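Local coordinates for 3-oxoacyl-[acyl-carrier-protein] synthase 3 (Pseudomonas aeruginosa, PDB 2X3E), which probably catalyses the first condensation of fatty acid synthesis, joining an acetyl unit from acetyl-CoA to malonyl-ACP with release of carbon dioxide to give 3-oxobutanoyl-ACP, at residues 114-122 / 177-185. The protein carries 1 engineered substitution. Numbering follows the deposited sequence.
Sequences GFVYGLASV and LLAFDLGSD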
loop_
_atom_site.group_PDB
_atom_site.type_symbol
_atom_site.label_atom_id
_atom_site.label_comp_id
_atom_site.label_asym_id
_atom_site.label_seq_id
_atom_site.Cartn_x
_atom_site.Cartn_y
_atom_site.Cartn_z
ATOM N N GLY A 114 9.209 1.159 4.323
ATOM C CA GLY A 114 8.233 0.195 3.828
ATOM C C GLY A 114 8.252 -1.167 4.500
ATOM O O GLY A 114 7.202 -1.752 4.728
ATOM N N PHE A 115 9.432 -1.683 4.814
ATOM C CA PHE A 115 9.523 -3.008 5.436
ATOM C C PHE A 115 8.992 -3.001 6.882
ATOM O O PHE A 115 8.296 -3.943 7.300
ATOM C CB PHE A 115 10.949 -3.545 5.376
ATOM C CG PHE A 115 11.059 -4.998 5.746
ATOM C CD1 PHE A 115 10.651 -5.980 4.858
ATOM C CD2 PHE A 115 11.562 -5.381 6.986
ATOM C CE1 PHE A 115 10.739 -7.322 5.196
ATOM C CE2 PHE A 115 11.656 -6.716 7.330
ATOM C CZ PHE A 115 11.248 -7.691 6.431
ATOM N N VAL A 116 9.285 -1.929 7.625
ATOM C CA VAL A 116 8.767 -1.782 8.992
ATOM C C VAL A 116 7.237 -1.616 9.012
ATOM O O VAL A 116 6.546 -2.299 9.785
ATOM C CB VAL A 116 9.459 -0.631 9.755
ATOM C CG1 VAL A 116 8.914 -0.514 11.176
ATOM C CG2 VAL A 116 10.972 -0.860 9.809
ATOM N N TYR A 117 6.721 -0.719 8.169
ATOM C CA TYR A 117 5.272 -0.546 7.995
ATOM C C TYR A 117 4.634 -1.827 7.492
ATOM O O TYR A 117 3.538 -2.185 7.912
ATOM C CB TYR A 117 4.955 0.592 7.010
ATOM C CG TYR A 117 4.738 1.940 7.668
ATOM C CD1 TYR A 117 5.809 2.776 7.986
ATOM C CD2 TYR A 117 3.457 2.379 7.967
ATOM C CE1 TYR A 117 5.593 4.011 8.592
ATOM C CE2 TYR A 117 3.234 3.600 8.570
ATOM C CZ TYR A 117 4.299 4.415 8.879
ATOM O OH TYR A 117 4.045 5.634 9.465
ATOM N N GLY A 118 5.321 -2.492 6.567
ATOM C CA GLY A 118 4.898 -3.796 6.060
ATOM C C GLY A 118 4.724 -4.829 7.153
ATOM O O GLY A 118 3.741 -5.566 7.153
ATOM N N LEU A 119 5.668 -4.888 8.091
ATOM C CA LEU A 119 5.573 -5.821 9.226
ATOM C C LEU A 119 4.390 -5.494 10.138
ATOM O O LEU A 119 3.694 -6.395 10.618
ATOM C CB LEU A 119 6.870 -5.817 10.034
ATOM C CG LEU A 119 8.071 -6.501 9.388
ATOM C CD1 LEU A 119 9.349 -6.134 10.135
ATOM C CD2 LEU A 119 7.865 -8.025 9.364
ATOM N N ALA A 120 4.163 -4.205 10.368
ATOM C CA ALA A 120 3.001 -3.751 11.131
ATOM C C ALA A 120 1.706 -4.198 10.450
ATOM O O ALA A 120 0.802 -4.711 11.102
ATOM C CB ALA A 120 3.019 -2.227 11.272
ATOM N N SER A 121 1.627 -3.985 9.139
ATOM C CA SER A 121 0.402 -4.281 8.387
ATOM C C SER A 121 0.139 -5.781 8.303
ATOM O O SER A 121 -0.964 -6.239 8.635
ATOM C CB SER A 121 0.465 -3.668 6.985
ATOM O OG SER A 121 -0.762 -3.871 6.294
ATOM N N VAL A 122 1.140 -6.547 7.877
ATOM C CA VAL A 122 0.978 -7.995 7.764
ATOM C C VAL A 122 0.857 -8.653 9.139
ATOM O O VAL A 122 -0.004 -9.512 9.345
ATOM C CB VAL A 122 2.106 -8.649 6.956
ATOM C CG1 VAL A 122 1.951 -10.147 6.971
ATOM C CG2 VAL A 122 2.098 -8.135 5.523
ATOM N N LEU A 177 6.716 -10.485 16.833
ATOM C CA LEU A 177 6.903 -9.042 16.769
ATOM C C LEU A 177 6.375 -8.462 18.079
ATOM O O LEU A 177 5.193 -8.592 18.376
ATOM C CB LEU A 177 6.162 -8.457 15.565
ATOM C CG LEU A 177 6.470 -9.071 14.200
ATOM C CD1 LEU A 177 5.657 -8.362 13.125
ATOM C CD2 LEU A 177 7.955 -9.032 13.877
ATOM N N LEU A 178 7.254 -7.827 18.856
ATOM C CA LEU A 178 6.962 -7.475 20.257
ATOM C C LEU A 178 6.373 -6.082 20.511
ATOM O O LEU A 178 5.519 -5.906 21.398
ATOM C CB LEU A 178 8.234 -7.620 21.097
ATOM C CG LEU A 178 8.778 -9.042 21.223
ATOM C CD1 LEU A 178 10.072 -9.028 22.022
ATOM C CD2 LEU A 178 7.740 -9.960 21.865
ATOM N N ALA A 179 6.864 -5.093 19.781
ATOM C CA ALA A 179 6.440 -3.711 19.955
ATOM C C ALA A 179 6.768 -2.943 18.691
ATOM O O ALA A 179 7.756 -3.250 18.037
ATOM C CB ALA A 179 7.148 -3.087 21.142
ATOM N N PHE A 180 5.932 -1.963 18.348
ATOM C CA PHE A 180 6.155 -1.105 17.193
ATOM C C PHE A 180 6.240 0.362 17.590
ATOM O O PHE A 180 5.647 0.793 18.587
ATOM C CB PHE A 180 5.012 -1.236 16.184
ATOM C CG PHE A 180 5.063 -2.468 15.345
ATOM C CD1 PHE A 180 5.675 -2.450 14.105
ATOM C CD2 PHE A 180 4.462 -3.636 15.774
ATOM C CE1 PHE A 180 5.697 -3.590 13.310
ATOM C CE2 PHE A 180 4.488 -4.777 14.987
ATOM C CZ PHE A 180 5.103 -4.749 13.760
ATOM N N ASP A 181 7.003 1.114 16.801
ATOM C CA ASP A 181 6.931 2.567 16.755
ATOM C C ASP A 181 6.724 2.924 15.296
ATOM O O ASP A 181 7.479 2.462 14.450
ATOM C CB ASP A 181 8.228 3.212 17.241
ATOM C CG ASP A 181 8.187 4.727 17.151
ATOM O OD1 ASP A 181 7.379 5.350 17.880
ATOM O OD2 ASP A 181 8.950 5.300 16.349
ATOM N N LEU A 182 5.699 3.721 14.997
ATOM C CA LEU A 182 5.395 4.100 13.617
ATOM C C LEU A 182 4.925 5.548 13.556
ATOM O O LEU A 182 4.074 5.962 14.351
ATOM C CB LEU A 182 4.296 3.210 13.040
ATOM C CG LEU A 182 4.540 1.701 12.975
ATOM C CD1 LEU A 182 3.215 0.955 12.870
ATOM C CD2 LEU A 182 5.460 1.354 11.806
ATOM N N GLY A 183 5.474 6.306 12.610
ATOM C CA GLY A 183 5.106 7.702 12.448
ATOM C C GLY A 183 5.373 8.256 11.066
ATOM O O GLY A 183 5.827 7.549 10.150
ATOM N N SER A 184 5.070 9.539 10.923
ATOM C CA SER A 184 5.260 10.253 9.675
ATOM C C SER A 184 5.308 11.750 9.939
ATOM O O SER A 184 4.806 12.229 10.958
ATOM C CB SER A 184 4.130 9.925 8.687
ATOM O OG SER A 184 2.904 10.537 9.059
ATOM N N ASP A 185 5.934 12.480 9.021
ATOM C CA ASP A 185 5.907 13.935 9.034
ATOM C C ASP A 185 5.711 14.408 7.599
ATOM O O ASP A 185 6.676 14.646 6.876
ATOM C CB ASP A 185 7.197 14.519 9.630
ATOM C CG ASP A 185 7.193 16.036 9.642
ATOM O OD1 ASP A 185 6.150 16.627 9.292
ATOM O OD2 ASP A 185 8.226 16.643 10.000
#
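Phe180 and Leu182 rise from strand 177-184 against helix 114-122, one of the buried helices between the two sheets of the layered thiolase fold; the far side of the helix packs on strands 104-109 and 133-140. Phe180 brings CE1 and CZ against the helix backbone at Ala120, with CE1 3.4 Å from Ala120 N, which lies oblique to the ring; Val116 O lies at the ring edge. Its CG lies beside its own backbone N (chi1 -77°), which leans the ring toward Leu119 and Ala120. Alanine suits this place because its short methyl lets the ring come so near; Ala120 CB is 3.6 Å from both Phe180 CE1 and Leu182 CD1.

The two methyls of Leu182 part company: CD1 meets Ala120, while CD2 sits over the centre of the Tyr117 ring, a CH-pi contact 4.1 Å from the centroid and 10° off its normal, and also touches Val116 CG1. Leu177 extends the apolar row, its CD1 4.2 Å from Leu119 CB. Nearby, Val116 is about 7 Å from the predicted catalytic His250, side chain to side chain.

Tyrosine adds a polar end to a buried ring: its hydroxyl also bonds Ala105 N of the second subunit, and Tyr117 OH donates to Gly183 O at 2.7 Å, approaching 59° out of the carbonyl plane.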